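Local coordinates for protein beta-lactamase OXA-2 (Salmonella typhimurium, PDB 1K38) that hydrolyses beta-lactam antibiotics such as oxacillin, opening the lactam ring to give a substituted beta-amino acid, at residues 229-232 with 233-237. Sequence-based numbering, arbitrary orientation.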
loop_
_atom_site.group_PDB
_atom_site.type_symbol
_atom_site.label_atom_id
_atom_site.label_comp_id
_atom_site.label_asym_id
_atom_site.label_seq_id
_atom_site.Cartn_x
_atom_site.Cartn_y
_atom_site.Cartn_z
ATOM N N GLU A 229 12.346 14.058 -7.875
ATOM C CA GLU A 229 11.030 13.628 -8.329
ATOM C C GLU A 229 10.621 14.272 -9.653
ATOM O O GLU A 229 9.957 13.640 -10.478
ATOM C CB GLU A 229 9.963 13.931 -7.269
ATOM C CG GLU A 229 9.934 12.939 -6.118
ATOM C CD GLU A 229 8.634 12.998 -5.327
ATOM O OE1 GLU A 229 7.559 13.149 -5.951
ATOM O OE2 GLU A 229 8.684 12.877 -4.086
ATOM N N ALA A 230 11.020 15.521 -9.870
ATOM C CA ALA A 230 10.647 16.206 -11.103
ATOM C C ALA A 230 11.152 15.475 -12.345
ATOM O O ALA A 230 10.405 15.266 -13.297
ATOM C CB ALA A 230 11.168 17.639 -11.088
ATOM N N ILE A 231 12.424 15.092 -12.335
ATOM C CA ILE A 231 13.003 14.395 -13.475
ATOM C C ILE A 231 12.386 13.010 -13.669
ATOM O O ILE A 231 11.987 12.653 -14.775
ATOM C CB ILE A 231 14.537 14.275 -13.317
ATOM C CG1 ILE A 231 15.149 15.680 -13.292
ATOM C CG2 ILE A 231 15.127 13.454 -14.463
ATOM C CD1 ILE A 231 16.606 15.723 -12.873
ATOM N N VAL A 232 12.298 12.227 -12.597
ATOM C CA VAL A 232 11.722 10.895 -12.707
ATOM C C VAL A 232 10.273 10.931 -13.177
ATOM O O VAL A 232 9.882 10.173 -14.067
ATOM C CB VAL A 232 11.779 10.138 -11.364
ATOM C CG1 VAL A 232 11.070 8.791 -11.501
ATOM C CG2 VAL A 232 13.225 9.926 -10.951
ATOM N N ARG A 233 9.468 11.804 -12.582
ATOM C CA ARG A 233 8.070 11.890 -12.972
ATOM C C ARG A 233 7.907 12.291 -14.434
ATOM O O ARG A 233 7.036 11.764 -15.123
ATOM C CB ARG A 233 7.317 12.865 -12.062
ATOM C CG ARG A 233 7.099 12.334 -10.648
ATOM C CD ARG A 233 6.398 13.365 -9.777
ATOM N NE ARG A 233 6.186 12.889 -8.410
ATOM C CZ ARG A 233 5.140 12.168 -8.021
ATOM N NH1 ARG A 233 4.197 11.835 -8.894
ATOM N NH2 ARG A 233 5.040 11.772 -6.757
ATOM N N ALA A 234 8.744 13.211 -14.907
ATOM C CA ALA A 234 8.671 13.649 -16.300
ATOM C C ALA A 234 8.961 12.465 -17.217
ATOM O O ALA A 234 8.263 12.241 -18.208
ATOM C CB ALA A 234 9.669 14.769 -16.559
ATOM N N ILE A 235 9.996 11.702 -16.878
ATOM C CA ILE A 235 10.363 10.537 -17.673
ATOM C C ILE A 235 9.282 9.457 -17.607
ATOM O O ILE A 235 8.887 8.905 -18.637
ATOM C CB ILE A 235 11.730 9.972 -17.209
ATOM C CG1 ILE A 235 12.828 10.987 -17.549
ATOM C CG2 ILE A 235 12.008 8.623 -17.871
ATOM C CD1 ILE A 235 14.220 10.598 -17.085
ATOM N N LEU A 236 8.785 9.163 -16.407
ATOM C CA LEU A 236 7.745 8.152 -16.269
ATOM C C LEU A 236 6.504 8.542 -17.073
ATOM O O LEU A 236 5.889 7.702 -17.728
ATOM C CB LEU A 236 7.379 7.953 -14.796
ATOM C CG LEU A 236 8.444 7.273 -13.930
ATOM C CD1 LEU A 236 7.913 7.098 -12.514
ATOM C CD2 LEU A 236 8.809 5.919 -14.535
ATOM N N ARG A 237 6.141 9.820 -17.034
ATOM C CA ARG A 237 4.983 10.273 -17.793
ATOM C C ARG A 237 5.225 10.101 -19.295
ATOM O O ARG A 237 4.312 9.722 -20.034
ATOM C CB ARG A 237 4.666 11.745 -17.489
ATOM C CG ARG A 237 4.060 12.002 -16.108
ATOM C CD ARG A 237 3.455 13.403 -16.020
ATOM N NE ARG A 237 4.449 14.458 -16.206
ATOM C CZ ARG A 237 5.231 14.937 -15.240
ATOM N NH1 ARG A 237 5.136 14.464 -14.003
ATOM N NH2 ARG A 237 6.115 15.887 -15.511
HETATM O O HOH W 1 8.114 16.744 -13.642
#
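Glu229 and Arg233, one helical turn apart, run side by side and close a salt bridge in which a single carboxylate oxygen takes two N-H groups. NE of Arg233 lies 2.8 Å from OE1 of Glu229 and reaches its anti lone pair, whereas NH2 of Arg233, 3.0 Å from the same OE1 of Glu229, arrives on the syn side, 34° out of the carboxylate plane. For both bonds OE1 sits within 2° of the guanidinium plane, so Arg233 grips it with the guanidinium edge. With chi2 and chi3 of Arg233 near 180°, its chain stretches straight from CG to NE and carries NE alongside Glu229 to OE1.

The backbone carrying the pair is held by alpha-helical bonds, from Arg233 N to Glu229 O (2.8 Å) through Leu236 N to Val232 O (2.8 Å). Val232 CG1 meets Leu236 CD1 at 3.7 Å, both side chains packing on Phe212 of strand 208-217. Ile231 CG2 lies 4.0 Å from Ile235 CD1; Ile231 touches Leu214 and Phe14, Ile235 Phe13. Helix 226-238, the C-terminal helix of the penicillin-binding transpeptidase fold, is thus seated between strand 208-217 and helix 11-16.

Farther out, water 1 donates to Ala230 O and accepts from Arg237 NH2. Glu179 forms a salt bridge with Arg233 NH2, and Arg182 of the second subunit forms one with Glu229 OE1, carrying the charge network across the dimer interface. Glu229's side chain is about 5 Å from that of Thr190, which probably binds substrate, as in relatives.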